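Local atomic coordinates of dnab-like replicative helicase (Bacillus phage SPP1, PDB entry 3BH0), a protein that probably hydrolyses ATP to drive 5'-3' unwinding of DNA during phage replication, as the ATPase domain of a DnaB-family helicase. Residues Arg202-Lys214 with Arg248-Ile260. Sequence-based numbering, arbitrary orientation.
Sequences RTNQISQISRDLK and RESGQLEQDADII
Glu249 meets the first turn of segment 202-214 through its backbone: Thr203 OG1 gives a weak hydrogen bond to Glu249 O over 3.4 Å. Ser250 CB lies 3.4 Å from Ile206 CG2, a van der Waals contact in which Ser250 OG shares; with CG1 at chi1 -56°, this methyl falls anti to the backbone N. The backbone register is tightest at Ser207 and Gln252, their CA atoms 5.0 Å apart, and Gln252 CB rests 3.4 Å from Ser207 OG. That hydroxyl is turned back into its own helix, donating to Thr203 O from above the carbonyl plane, so Thr203 O accepts from both OG and N of Ser207. The Gln252 side chain crosses that of Arg211, amide and guanidinium planes 89° apart. Leu253 brings CD1 to within 3.8 Å of Ser210 CB and also touches Leu72 of the central sheet. Asp256 CB lies 4.2 Å from Lys214 CB. Asp258 closes the series with a salt bridge: Lys214 NZ, also bonded to Arg68 O, approaches the syn lone pair of Asp258 OD2 at 2.8 Å. Both carboxylate oxygens are satisfied, OD2 also accepting from Phe70 N and OD1 salt-bridged to Arg287 and Arg68. The axes of segments 202-214 and 252-256 run 14° from parallel, 8.8 Å apart at closest. Strands 223-228 and 259-265, which follow the two helices, flank strand 70-74, a topology characteristic of the RecA-like P-loop ATPase core of DnaB-family helicases.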
ATOM      1  N   ARG A 202       5.030   7.966  23.166  1.00 46.26           N
ATOM      2  CA  ARG A 202       5.132   7.300  21.865  1.00 45.40           C
ATOM      3  C   ARG A 202       3.754   6.981  21.274  1.00 44.97           C
ATOM      4  O   ARG A 202       3.528   7.201  20.091  1.00 44.86           O
ATOM      5  CB  ARG A 202       6.036   6.062  21.949  1.00 45.00           C
ATOM      6  CG  ARG A 202       6.231   5.316  20.637  1.00 43.49           C
ATOM      7  CD  ARG A 202       6.899   6.173  19.558  1.00 40.04           C
ATOM      8  NE  ARG A 202       7.143   5.358  18.369  1.00 37.64           N
ATOM      9  CZ  ARG A 202       7.304   5.830  17.143  1.00 35.47           C
ATOM     10  NH1 ARG A 202       7.247   7.131  16.908  1.00 35.60           N
ATOM     11  NH2 ARG A 202       7.502   4.992  16.143  1.00 35.19           N
ATOM     12  N   THR A 203       2.845   6.500  22.124  1.00 44.83           N
ATOM     13  CA  THR A 203       1.470   6.169  21.750  1.00 44.77           C
ATOM     14  C   THR A 203       0.714   7.406  21.238  1.00 44.72           C
ATOM     15  O   THR A 203       0.039   7.337  20.212  1.00 44.83           O
ATOM     16  CB  THR A 203       0.724   5.493  22.940  1.00 45.04           C
ATOM     17  OG1 THR A 203       1.407   4.283  23.301  1.00 46.44           O
ATOM     18  CG2 THR A 203      -0.716   5.135  22.590  1.00 44.55           C
ATOM     19  N   ASN A 204       0.837   8.530  21.947  1.00 44.43           N
ATOM     20  CA  ASN A 204       0.263   9.813  21.511  1.00 44.05           C
ATOM     21  C   ASN A 204       0.781  10.333  20.185  1.00 42.94           C
ATOM     22  O   ASN A 204       0.035  10.917  19.412  1.00 43.21           O
ATOM     23  CB  ASN A 204       0.461  10.890  22.585  1.00 44.87           C
ATOM     24  CG  ASN A 204      -0.515  10.750  23.732  1.00 46.54           C
ATOM     25  OD1 ASN A 204      -1.313   9.804  23.784  1.00 49.25           O
ATOM     26  ND2 ASN A 204      -0.462  11.692  24.662  1.00 49.11           N
ATOM     27  N   GLN A 205       2.069  10.144  19.943  1.00 42.09           N
ATOM     28  CA  GLN A 205       2.666  10.469  18.658  1.00 41.26           C
ATOM     29  C   GLN A 205       2.060   9.637  17.534  1.00 40.46           C
ATOM     30  O   GLN A 205       1.696  10.185  16.490  1.00 40.09           O
ATOM     31  CB  GLN A 205       4.170  10.247  18.704  1.00 41.80           C
ATOM     32  CG  GLN A 205       4.935  11.237  19.599  1.00 42.98           C
ATOM     33  CD  GLN A 205       6.341  10.754  19.877  1.00 45.15           C
ATOM     34  OE1 GLN A 205       6.629   9.562  19.746  1.00 47.98           O
ATOM     35  NE2 GLN A 205       7.226  11.665  20.254  1.00 45.12           N
ATOM     36  N   ILE A 206       1.944   8.324  17.740  1.00 39.42           N
ATOM     37  CA  ILE A 206       1.348   7.461  16.710  1.00 38.76           C
ATOM     38  C   ILE A 206      -0.148   7.755  16.527  1.00 38.38           C
ATOM     39  O   ILE A 206      -0.648   7.739  15.413  1.00 38.38           O
ATOM     40  CB  ILE A 206       1.564   5.951  16.983  1.00 38.72           C
ATOM     41  CG1 ILE A 206       3.048   5.610  17.139  1.00 37.75           C
ATOM     42  CG2 ILE A 206       0.865   5.106  15.916  1.00 38.50           C
ATOM     43  CD1 ILE A 206       3.886   5.708  15.881  1.00 38.46           C
ATOM     44  N   SER A 207      -0.845   8.038  17.625  1.00 37.94           N
ATOM     45  CA  SER A 207      -2.242   8.460  17.577  1.00 37.34           C
ATOM     46  C   SER A 207      -2.414   9.707  16.710  1.00 36.92           C
ATOM     47  O   SER A 207      -3.259   9.721  15.801  1.00 36.61           O
ATOM     48  CB  SER A 207      -2.761   8.716  18.992  1.00 37.54           C
ATOM     49  OG  SER A 207      -2.970   7.490  19.681  1.00 38.97           O
ATOM     50  N   GLN A 208      -1.595  10.733  16.975  1.00 36.70           N
ATOM     51  CA  GLN A 208      -1.601  11.981  16.183  1.00 36.68           C
ATOM     52  C   GLN A 208      -1.287  11.714  14.723  1.00 36.34           C
ATOM     53  O   GLN A 208      -2.034  12.143  13.846  1.00 36.90           O
ATOM     54  CB  GLN A 208      -0.619  13.016  16.735  1.00 37.06           C
ATOM     55  CG  GLN A 208      -0.225  14.113  15.711  1.00 37.42           C
ATOM     56  CD  GLN A 208       1.017  13.740  14.888  1.00 38.20           C
ATOM     57  OE1 GLN A 208       2.011  13.264  15.431  1.00 39.49           O
ATOM     58  NE2 GLN A 208       0.958  13.963  13.582  1.00 36.06           N
ATOM     59  N   ILE A 209      -0.201  10.990  14.454  1.00 35.99           N
ATOM     60  CA  ILE A 209       0.120  10.616  13.070  1.00 35.32           C
ATOM     61  C   ILE A 209      -1.081   9.968  12.377  1.00 35.30           C
ATOM     62  O   ILE A 209      -1.396  10.299  11.239  1.00 35.46           O
ATOM     63  CB  ILE A 209       1.354   9.698  12.971  1.00 35.59           C
ATOM     64  CG1 ILE A 209       2.622  10.439  13.414  1.00 34.01           C
ATOM     65  CG2 ILE A 209       1.500   9.174  11.525  1.00 35.58           C
ATOM     66  CD1 ILE A 209       3.810   9.522  13.720  1.00 33.91           C
ATOM     67  N   SER A 210      -1.761   9.071  13.079  1.00 35.49           N
ATOM     68  CA  SER A 210      -2.918   8.347  12.525  1.00 35.94           C
ATOM     69  C   SER A 210      -4.113   9.267  12.203  1.00 35.54           C
ATOM     70  O   SER A 210      -4.644   9.238  11.089  1.00 35.36           O
ATOM     71  CB  SER A 210      -3.321   7.197  13.474  1.00 36.06           C
ATOM     72  OG  SER A 210      -4.668   6.777  13.268  1.00 37.88           O
ATOM     73  N   ARG A 211      -4.522  10.085  13.176  1.00 35.63           N
ATOM     74  CA  ARG A 211      -5.612  11.053  12.975  1.00 35.64           C
ATOM     75  C   ARG A 211      -5.333  11.959  11.797  1.00 35.45           C
ATOM     76  O   ARG A 211      -6.206  12.155  10.936  1.00 36.01           O
ATOM     77  CB  ARG A 211      -5.850  11.910  14.228  1.00 35.24           C
ATOM     78  CG  ARG A 211      -6.575  11.193  15.335  1.00 35.70           C
ATOM     79  CD  ARG A 211      -6.929  12.147  16.465  1.00 36.51           C
ATOM     80  NE  ARG A 211      -5.744  12.781  17.045  1.00 32.61           N
ATOM     81  CZ  ARG A 211      -5.095  12.300  18.095  1.00 32.24           C
ATOM     82  NH1 ARG A 211      -5.526  11.185  18.662  1.00 31.11           N
ATOM     83  NH2 ARG A 211      -4.021  12.931  18.587  1.00 31.54           N
ATOM     84  N   ASP A 212      -4.108  12.486  11.751  1.00 35.00           N
ATOM     85  CA  ASP A 212      -3.701  13.440  10.721  1.00 34.75           C
ATOM     86  C   ASP A 212      -3.673  12.810   9.320  1.00 34.48           C
ATOM     87  O   ASP A 212      -4.042  13.467   8.318  1.00 33.75           O
ATOM     88  CB  ASP A 212      -2.357  14.106  11.094  1.00 34.80           C
ATOM     89  CG  ASP A 212      -2.461  15.002  12.350  1.00 34.93           C
ATOM     90  OD1 ASP A 212      -3.582  15.149  12.887  1.00 37.93           O
ATOM     91  OD2 ASP A 212      -1.437  15.559  12.813  1.00 32.54           O
ATOM     92  N   LEU A 213      -3.265  11.535   9.257  1.00 34.14           N
ATOM     93  CA  LEU A 213      -3.225  10.805   7.980  1.00 33.69           C
ATOM     94  C   LEU A 213      -4.616  10.607   7.419  1.00 33.51           C
ATOM     95  O   LEU A 213      -4.825  10.686   6.210  1.00 33.63           O
ATOM     96  CB  LEU A 213      -2.490   9.455   8.106  1.00 33.40           C
ATOM     97  CG  LEU A 213      -0.961   9.562   8.091  1.00 34.00           C
ATOM     98  CD1 LEU A 213      -0.291   8.225   8.359  1.00 32.62           C
ATOM     99  CD2 LEU A 213      -0.426  10.192   6.784  1.00 34.15           C
ATOM    100  N   LYS A 214      -5.568  10.343   8.303  1.00 34.23           N
ATOM    101  CA  LYS A 214      -6.961  10.161   7.893  1.00 34.78           C
ATOM    102  C   LYS A 214      -7.592  11.514   7.496  1.00 35.12           C
ATOM    103  O   LYS A 214      -8.285  11.614   6.474  1.00 34.84           O
ATOM    104  CB  LYS A 214      -7.750   9.440   9.004  1.00 34.34           C
ATOM    105  CG  LYS A 214      -9.266   9.311   8.796  1.00 34.55           C
ATOM    106  CD  LYS A 214      -9.643   8.827   7.402  1.00 33.99           C
ATOM    107  CE  LYS A 214     -11.141   8.609   7.264  1.00 33.36           C
ATOM    108  NZ  LYS A 214     -11.444   8.073   5.901  1.00 33.52           N
ATOM    109  N   ARG A 248      -0.792  -2.937  18.993  1.00 58.41           N
ATOM    110  CA  ARG A 248      -0.736  -2.454  20.403  1.00 60.23           C
ATOM    111  C   ARG A 248      -0.243  -1.030  20.635  1.00 60.73           C
ATOM    112  O   ARG A 248      -0.995  -0.184  21.125  1.00 60.90           O
ATOM    113  CB  ARG A 248       0.081  -3.413  21.289  1.00 60.61           C
ATOM    114  CG  ARG A 248      -0.173  -3.257  22.799  1.00 62.98           C
ATOM    115  CD  ARG A 248       0.594  -2.088  23.457  1.00 65.73           C
ATOM    116  NE  ARG A 248       0.339  -2.048  24.903  1.00 68.84           N
ATOM    117  CZ  ARG A 248       0.728  -1.077  25.734  1.00 70.35           C
ATOM    118  NH1 ARG A 248       1.406  -0.019  25.281  1.00 71.16           N
ATOM    119  NH2 ARG A 248       0.435  -1.165  27.029  1.00 69.61           N
ATOM    120  N   GLU A 249       1.017  -0.789  20.269  1.00 61.53           N
ATOM    121  CA  GLU A 249       1.761   0.424  20.643  1.00 62.45           C
ATOM    122  C   GLU A 249       1.217   1.716  20.010  1.00 62.29           C
ATOM    123  O   GLU A 249       1.755   2.812  20.231  1.00 62.37           O
ATOM    124  CB  GLU A 249       3.264   0.250  20.329  1.00 62.85           C
ATOM    125  CG  GLU A 249       3.930  -0.991  20.971  1.00 64.33           C
ATOM    126  CD  GLU A 249       3.933  -2.235  20.060  1.00 67.31           C
ATOM    127  OE1 GLU A 249       2.984  -2.416  19.259  1.00 68.97           O
ATOM    128  OE2 GLU A 249       4.889  -3.042  20.150  1.00 67.29           O
ATOM    129  N   SER A 250       0.126   1.571  19.263  1.00 61.89           N
ATOM    130  CA  SER A 250      -0.438   2.638  18.450  1.00 61.39           C
ATOM    131  C   SER A 250      -1.822   3.094  18.934  1.00 60.85           C
ATOM    132  O   SER A 250      -2.089   4.301  19.025  1.00 60.59           O
ATOM    133  CB  SER A 250      -0.505   2.160  16.993  1.00 61.71           C
ATOM    134  OG  SER A 250       0.754   1.640  16.564  1.00 61.52           O
ATOM    135  N   GLY A 251      -2.687   2.117  19.236  1.00 60.04           N
ATOM    136  CA  GLY A 251      -4.074   2.356  19.664  1.00 58.65           C
ATOM    137  C   GLY A 251      -4.986   2.896  18.561  1.00 57.62           C
ATOM    138  O   GLY A 251      -5.661   2.139  17.849  1.00 57.42           O
ATOM    139  N   GLN A 252      -4.995   4.221  18.441  1.00 56.32           N
ATOM    140  CA  GLN A 252      -5.779   4.965  17.462  1.00 54.50           C
ATOM    141  C   GLN A 252      -5.827   4.326  16.074  1.00 53.35           C
ATOM    142  O   GLN A 252      -6.837   4.405  15.374  1.00 53.00           O
ATOM    143  CB  GLN A 252      -5.182   6.363  17.366  1.00 54.63           C
ATOM    144  CG  GLN A 252      -5.894   7.307  16.439  1.00 54.79           C
ATOM    145  CD  GLN A 252      -7.230   7.761  16.983  1.00 55.23           C
ATOM    146  OE1 GLN A 252      -8.278   7.340  16.500  1.00 53.74           O
ATOM    147  NE2 GLN A 252      -7.199   8.638  17.992  1.00 56.36           N
ATOM    148  N   LEU A 253      -4.727   3.684  15.698  1.00 52.30           N
ATOM    149  CA  LEU A 253      -4.501   3.188  14.339  1.00 51.04           C
ATOM    150  C   LEU A 253      -5.650   2.346  13.757  1.00 50.20           C
ATOM    151  O   LEU A 253      -6.042   2.545  12.608  1.00 49.80           O
ATOM    152  CB  LEU A 253      -3.156   2.436  14.289  1.00 51.34           C
ATOM    153  CG  LEU A 253      -2.346   2.404  12.985  1.00 50.88           C
ATOM    154  CD1 LEU A 253      -2.319   3.751  12.306  1.00 50.25           C
ATOM    155  CD2 LEU A 253      -0.932   1.943  13.268  1.00 50.91           C
ATOM    156  N   GLU A 254      -6.193   1.422  14.550  1.00 49.24           N
ATOM    157  CA  GLU A 254      -7.286   0.575  14.076  1.00 48.67           C
ATOM    158  C   GLU A 254      -8.604   1.340  13.943  1.00 47.87           C
ATOM    159  O   GLU A 254      -9.458   0.994  13.124  1.00 48.00           O
ATOM    160  CB  GLU A 254      -7.464  -0.671  14.956  1.00 48.63           C
ATOM    161  CG  GLU A 254      -8.187  -0.453  16.277  1.00 49.19           C
ATOM    162  CD  GLU A 254      -8.628  -1.759  16.928  1.00 49.54           C
ATOM    163  OE1 GLU A 254      -8.097  -2.061  18.019  1.00 51.49           O
ATOM    164  OE2 GLU A 254      -9.492  -2.477  16.357  1.00 47.72           O
ATOM    165  N   GLN A 255      -8.765   2.385  14.748  1.00 46.75           N
ATOM    166  CA  GLN A 255      -9.983   3.183  14.702  1.00 45.37           C
ATOM    167  C   GLN A 255     -10.055   4.059  13.451  1.00 43.56           C
ATOM    168  O   GLN A 255     -11.074   4.074  12.766  1.00 42.69           O
ATOM    169  CB  GLN A 255     -10.163   3.955  16.011  1.00 46.02           C
ATOM    170  CG  GLN A 255     -10.625   2.995  17.142  1.00 48.83           C
ATOM    171  CD  GLN A 255     -10.476   3.561  18.543  1.00 51.39           C
ATOM    172  OE1 GLN A 255     -10.782   4.719  18.790  1.00 53.34           O
ATOM    173  NE2 GLN A 255     -10.012   2.733  19.470  1.00 52.24           N
ATOM    174  N   ASP A 256      -8.956   4.724  13.115  1.00 41.77           N
ATOM    175  CA  ASP A 256      -8.956   5.659  11.986  1.00 40.47           C
ATOM    176  C   ASP A 256      -9.032   5.029  10.597  1.00 39.40           C
ATOM    177  O   ASP A 256      -9.661   5.588   9.696  1.00 38.78           O
ATOM    178  CB  ASP A 256      -7.770   6.616  12.092  1.00 40.59           C
ATOM    179  CG  ASP A 256      -7.890   7.533  13.290  1.00 42.17           C
ATOM    180  OD1 ASP A 256      -9.040   7.883  13.664  1.00 43.69           O
ATOM    181  OD2 ASP A 256      -6.848   7.895  13.867  1.00 42.20           O
ATOM    182  N   ALA A 257      -8.414   3.863  10.432  1.00 38.38           N
ATOM    183  CA  ALA A 257      -8.347   3.211   9.130  1.00 37.40           C
ATOM    184  C   ALA A 257      -9.703   2.662   8.693  1.00 37.26           C
ATOM    185  O   ALA A 257     -10.471   2.111   9.485  1.00 36.81           O
ATOM    186  CB  ALA A 257      -7.298   2.106   9.135  1.00 37.15           C
ATOM    187  N   ASP A 258      -9.990   2.832   7.418  1.00 37.10           N
ATOM    188  CA  ASP A 258     -11.167   2.244   6.814  1.00 37.62           C
ATOM    189  C   ASP A 258     -10.867   0.801   6.434  1.00 36.94           C
ATOM    190  O   ASP A 258     -11.714  -0.086   6.569  1.00 37.04           O
ATOM    191  CB  ASP A 258     -11.567   3.084   5.595  1.00 38.12           C
ATOM    192  CG  ASP A 258     -11.665   4.554   5.942  1.00 40.59           C
ATOM    193  OD1 ASP A 258     -12.405   4.881   6.904  1.00 43.59           O
ATOM    194  OD2 ASP A 258     -10.961   5.372   5.317  1.00 41.84           O
ATOM    195  N   ILE A 259      -9.644   0.581   5.962  1.00 36.22           N
ATOM    196  CA  ILE A 259      -9.200  -0.735   5.548  1.00 35.28           C
ATOM    197  C   ILE A 259      -7.870  -1.095   6.216  1.00 34.62           C
ATOM    198  O   ILE A 259      -6.930  -0.302   6.239  1.00 34.79           O
ATOM    199  CB  ILE A 259      -9.110  -0.847   4.012  1.00 35.16           C
ATOM    200  CG1 ILE A 259     -10.457  -0.457   3.384  1.00 35.21           C
ATOM    201  CG2 ILE A 259      -8.717  -2.277   3.610  1.00 35.06           C
ATOM    202  CD1 ILE A 259     -10.479  -0.316   1.864  1.00 35.25           C
ATOM    203  N   ILE A 260      -7.818  -2.291   6.774  1.00 33.74           N
ATOM    204  CA  ILE A 260      -6.594  -2.825   7.325  1.00 33.32           C
ATOM    205  C   ILE A 260      -6.333  -4.181   6.703  1.00 33.03           C
ATOM    206  O   ILE A 260      -7.064  -5.147   6.924  1.00 32.36           O
ATOM    207  CB  ILE A 260      -6.649  -2.937   8.863  1.00 33.42           C
ATOM    208  CG1 ILE A 260      -6.888  -1.554   9.484  1.00 32.76           C
ATOM    209  CG2 ILE A 260      -5.369  -3.623   9.405  1.00 33.60           C
ATOM    210  CD1 ILE A 260      -7.106  -1.554  11.011  1.00 32.95           C
TER